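Local atomic coordinates of VlsE1 (Borreliella burgdorferi, PDB entry 1L8W), a protein that is a variable surface lipoprotein antigen of the Lyme disease spirochaete and probably helps the bacterium evade the host immune response by antigenic switching. Residues E185-A190 with A212-A217; A259-D264 with D270-A275. One frame throughout, in Å; residues are numbered along the deposited sequence.

Contact 1 of 2, residues E185-A190 with A212-A217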
# COMPACT_ATOMS: atom_id res chain seq x y z
N GLU A 185 -20.05 -4.84 4.81
CA GLU A 185 -19.71 -3.55 5.40
C GLU A 185 -19.42 -3.64 6.89
O GLU A 185 -19.49 -2.64 7.61
CB GLU A 185 -20.85 -2.56 5.15
CG GLU A 185 -22.13 -2.90 5.92
CD GLU A 185 -23.33 -2.08 5.47
OE1 GLU A 185 -23.31 -0.84 5.62
OE2 GLU A 185 -24.30 -2.69 4.97
N ASN A 186 -19.09 -4.84 7.36
CA ASN A 186 -18.80 -5.05 8.78
C ASN A 186 -17.73 -4.12 9.35
O ASN A 186 -17.78 -3.75 10.52
CB ASN A 186 -18.36 -6.51 9.02
CG ASN A 186 -19.43 -7.51 8.62
OD1 ASN A 186 -20.55 -7.48 9.13
ND2 ASN A 186 -19.08 -8.42 7.71
N ASN A 187 -16.75 -3.74 8.53
CA ASN A 187 -15.68 -2.88 9.02
C ASN A 187 -15.69 -1.42 8.58
O ASN A 187 -14.71 -0.71 8.78
CB ASN A 187 -14.33 -3.53 8.70
CG ASN A 187 -14.17 -4.90 9.36
OD1 ASN A 187 -14.19 -5.01 10.58
ND2 ASN A 187 -14.02 -5.94 8.55
N LYS A 188 -16.80 -0.98 8.01
CA LYS A 188 -16.92 0.40 7.56
C LYS A 188 -16.55 1.38 8.67
O LYS A 188 -16.17 2.52 8.39
CB LYS A 188 -18.35 0.67 7.06
CG LYS A 188 -19.47 0.32 8.05
CD LYS A 188 -20.83 0.57 7.40
CE LYS A 188 -21.99 -0.02 8.21
NZ LYS A 188 -22.30 0.74 9.46
N GLY A 189 -16.66 0.93 9.91
CA GLY A 189 -16.32 1.78 11.04
C GLY A 189 -14.85 2.15 11.10
O GLY A 189 -14.45 3.01 11.89
N ALA A 190 -14.03 1.53 10.26
CA ALA A 190 -12.60 1.84 10.23
C ALA A 190 -12.38 3.28 9.76
O ALA A 190 -11.33 3.86 10.01
CB ALA A 190 -11.87 0.86 9.32
N ALA A 212 -8.32 -3.39 11.70
CA ALA A 212 -7.51 -4.60 11.70
C ALA A 212 -8.30 -5.77 11.08
O ALA A 212 -7.74 -6.59 10.35
CB ALA A 212 -7.08 -4.94 13.11
N GLY A 213 -9.60 -5.84 11.36
CA GLY A 213 -10.43 -6.91 10.82
C GLY A 213 -10.49 -6.87 9.31
O GLY A 213 -10.37 -7.89 8.64
N ALA A 214 -10.67 -5.66 8.77
CA ALA A 214 -10.73 -5.45 7.33
C ALA A 214 -9.43 -5.95 6.69
O ALA A 214 -9.46 -6.62 5.65
CB ALA A 214 -10.93 -3.95 7.04
N VAL A 215 -8.31 -5.62 7.31
CA VAL A 215 -7.00 -6.04 6.82
C VAL A 215 -6.82 -7.56 6.95
O VAL A 215 -6.21 -8.20 6.10
CB VAL A 215 -5.86 -5.32 7.59
CG1 VAL A 215 -4.49 -5.94 7.25
CG2 VAL A 215 -5.87 -3.84 7.25
N SER A 216 -7.35 -8.13 8.02
CA SER A 216 -7.20 -9.57 8.22
C SER A 216 -8.00 -10.38 7.22
O SER A 216 -7.59 -11.46 6.81
CB SER A 216 -7.63 -9.98 9.64
OG SER A 216 -9.03 -9.84 9.81
N ALA A 217 -9.15 -9.82 6.82
CA ALA A 217 -10.08 -10.45 5.89
C ALA A 217 -9.68 -10.47 4.41
O ALA A 217 -10.44 -10.96 3.57
CB ALA A 217 -11.45 -9.80 6.03
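Asn187 reaches from its loop to the helix segment 212-217 and brings its amide up to the backbone between Gly213 and Ala214. CB meets the methyl of Ala214, with 3.8 Å between Asn187 CB and Ala214 CB, while the amide carries on beyond this methyl to the peptide. Asn187 ND2 lies 3.4 Å from Ala214 N, but both are donors, and the approach is packing rather than a bond. The polar partner of ND2 is the carboxylate of Asp269, whose OD1 accepts a hydrogen bond from it. CB of Asn187 points toward the helix, and a chi1 of -61° places CG beside the backbone N, which carries the amide on to Ala214 N. Behind it, the loop is turned by a bond of 2.8 Å from Ala190 N to Asn187 O. On the helix side, Gly213 O accepts from both Ala217 N and Ser216 OG, the hydroxyl standing 2.6 Å from Gly213 O, and the two donors come from the same face of the carbonyl plane. The contact joins the loop after helix 153-170 to the end of helix 205-216 by packing. Helix 269-281 packs alongside through Ile272, which touches both Ala190 and Ala214, and helix 294-333 borders Ala212 and Val215.

Contact 2 of 2, residues A259-D264 with D270-A275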
# COMPACT_ATOMS: atom_id res chain seq x y z
N ALA A 259 -16.98 9.95 10.24
CA ALA A 259 -17.14 8.68 10.93
C ALA A 259 -16.90 7.50 10.01
O ALA A 259 -15.84 7.39 9.39
CB ALA A 259 -18.53 8.59 11.53
N GLU A 260 -17.89 6.63 9.92
CA GLU A 260 -17.79 5.44 9.08
C GLU A 260 -17.63 5.77 7.61
O GLU A 260 -17.89 6.89 7.18
CB GLU A 260 -19.05 4.58 9.23
CG GLU A 260 -19.47 4.30 10.66
CD GLU A 260 -20.54 3.22 10.74
OE1 GLU A 260 -21.53 3.31 9.98
OE2 GLU A 260 -20.38 2.28 11.55
N PHE A 261 -17.20 4.79 6.83
CA PHE A 261 -17.09 4.96 5.40
C PHE A 261 -18.55 4.83 4.95
O PHE A 261 -19.19 3.81 5.20
CB PHE A 261 -16.23 3.86 4.77
CG PHE A 261 -14.74 4.05 4.97
CD1 PHE A 261 -14.09 5.17 4.45
CD2 PHE A 261 -13.98 3.10 5.65
CE1 PHE A 261 -12.71 5.34 4.60
CE2 PHE A 261 -12.60 3.26 5.81
CZ PHE A 261 -11.96 4.38 5.28
N GLY A 262 -19.07 5.87 4.31
CA GLY A 262 -20.46 5.85 3.91
C GLY A 262 -20.80 5.38 2.50
O GLY A 262 -21.90 4.89 2.27
N GLN A 263 -19.87 5.53 1.57
CA GLN A 263 -20.13 5.11 0.20
C GLN A 263 -20.05 3.59 0.03
O GLN A 263 -19.35 2.91 0.79
CB GLN A 263 -19.15 5.81 -0.74
CG GLN A 263 -19.23 7.33 -0.67
CD GLN A 263 -20.63 7.86 -0.92
OE1 GLN A 263 -21.21 7.64 -1.98
NE2 GLN A 263 -21.18 8.55 0.06
N ASP A 264 -20.78 3.06 -0.94
CA ASP A 264 -20.78 1.63 -1.20
C ASP A 264 -19.47 1.18 -1.83
O ASP A 264 -19.06 0.04 -1.66
CB ASP A 264 -21.95 1.24 -2.12
CG ASP A 264 -23.30 1.32 -1.42
OD1 ASP A 264 -23.49 0.63 -0.40
OD2 ASP A 264 -24.17 2.08 -1.90
N ASP A 270 -11.41 -5.03 1.09
CA ASP A 270 -10.19 -4.82 0.31
C ASP A 270 -9.93 -3.34 0.04
O ASP A 270 -8.78 -2.92 -0.08
CB ASP A 270 -10.24 -5.65 -0.98
CG ASP A 270 -11.46 -5.36 -1.82
OD1 ASP A 270 -12.42 -4.73 -1.30
OD2 ASP A 270 -11.47 -5.78 -3.00
N GLN A 271 -11.00 -2.54 -0.01
CA GLN A 271 -10.92 -1.09 -0.23
C GLN A 271 -10.46 -0.41 1.06
O GLN A 271 -9.63 0.51 1.04
CB GLN A 271 -12.28 -0.54 -0.63
CG GLN A 271 -12.90 -1.20 -1.85
CD GLN A 271 -12.03 -1.08 -3.08
OE1 GLN A 271 -11.57 0.01 -3.41
NE2 GLN A 271 -11.80 -2.19 -3.76
N ILE A 272 -11.03 -0.85 2.18
CA ILE A 272 -10.66 -0.31 3.47
C ILE A 272 -9.18 -0.63 3.73
O ILE A 272 -8.40 0.25 4.09
CB ILE A 272 -11.51 -0.92 4.58
CG1 ILE A 272 -12.98 -0.53 4.36
CG2 ILE A 272 -11.00 -0.48 5.94
CD1 ILE A 272 -13.94 -1.18 5.31
N ALA A 273 -8.82 -1.90 3.56
CA ALA A 273 -7.44 -2.35 3.76
C ALA A 273 -6.47 -1.58 2.86
O ALA A 273 -5.31 -1.36 3.23
CB ALA A 273 -7.34 -3.84 3.49
N ALA A 274 -6.94 -1.17 1.68
CA ALA A 274 -6.14 -0.39 0.74
C ALA A 274 -5.97 1.05 1.22
O ALA A 274 -4.89 1.63 1.11
CB ALA A 274 -6.77 -0.40 -0.65
N ALA A 275 -7.06 1.63 1.74
CA ALA A 275 -7.03 3.00 2.24
C ALA A 275 -6.05 3.06 3.39
O ALA A 275 -5.30 4.02 3.56
CB ALA A 275 -8.42 3.43 2.72
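In the loop that leads into helix 269-281, Phe261 turns its ring back onto Ile272 and Ala275 of that helix. The segment 259-264 is neither helix nor strand, yet the Phe261 ring is buried against these two residues, which are three apart and therefore close together on one side of the helix. The CD2 and CE2 atoms of the ring lie by the isoleucine. Phe261 CD2 is 4.0 Å from Ile272 CG1, and Phe261 CE2 is 4.1 Å from Ile272 CG2, so both branches of the isoleucine take part. The far end of the ring comes to the next turn, where Phe261 CZ stands 4.5 Å from Ala275 CB. Both neighbours meet the ring obliquely. In Ile272 a chi1 of -64° sets CG1 beside the backbone N and CG2 anti to it, and in this setting both branches meet the CE2 side of the ring. Around this pair the ring of Phe261 also meets that of Phe194, with their planes at about 55°, and touches Met266 in the loop and Ala250 of helix 247-252. Farther along the loop, Gln263 is tied by its amide to Glu242 O and Lys245. No hydrogen bond joins the two segments. The attachment therefore rests on apolar burial, while the polar bonds of the loop are made to other parts of the chain.

How the contacts relate
Helix 269-281 is common ground for the two contacts, whose centres lie about 8 Å apart on the same side of the chain's centre. It supplies one whole segment of contact 2 and, through Asp269 and Ile272, a neighbour to contact 1. All three touching residues of contact 2 are buried, and its chemistry is purely apolar; contact 1 is only partly buried and brings an amide to a helix backbone. The two loops are also joined directly: Lys188 NZ forms a salt bridge with Glu260 OE1 at 2.7 Å, and Lys188 O probably accepts a hydrogen bond from Phe261 N. Polar links thus connect loop to loop, whereas Ile272 fills the interior between them and helix 205-216.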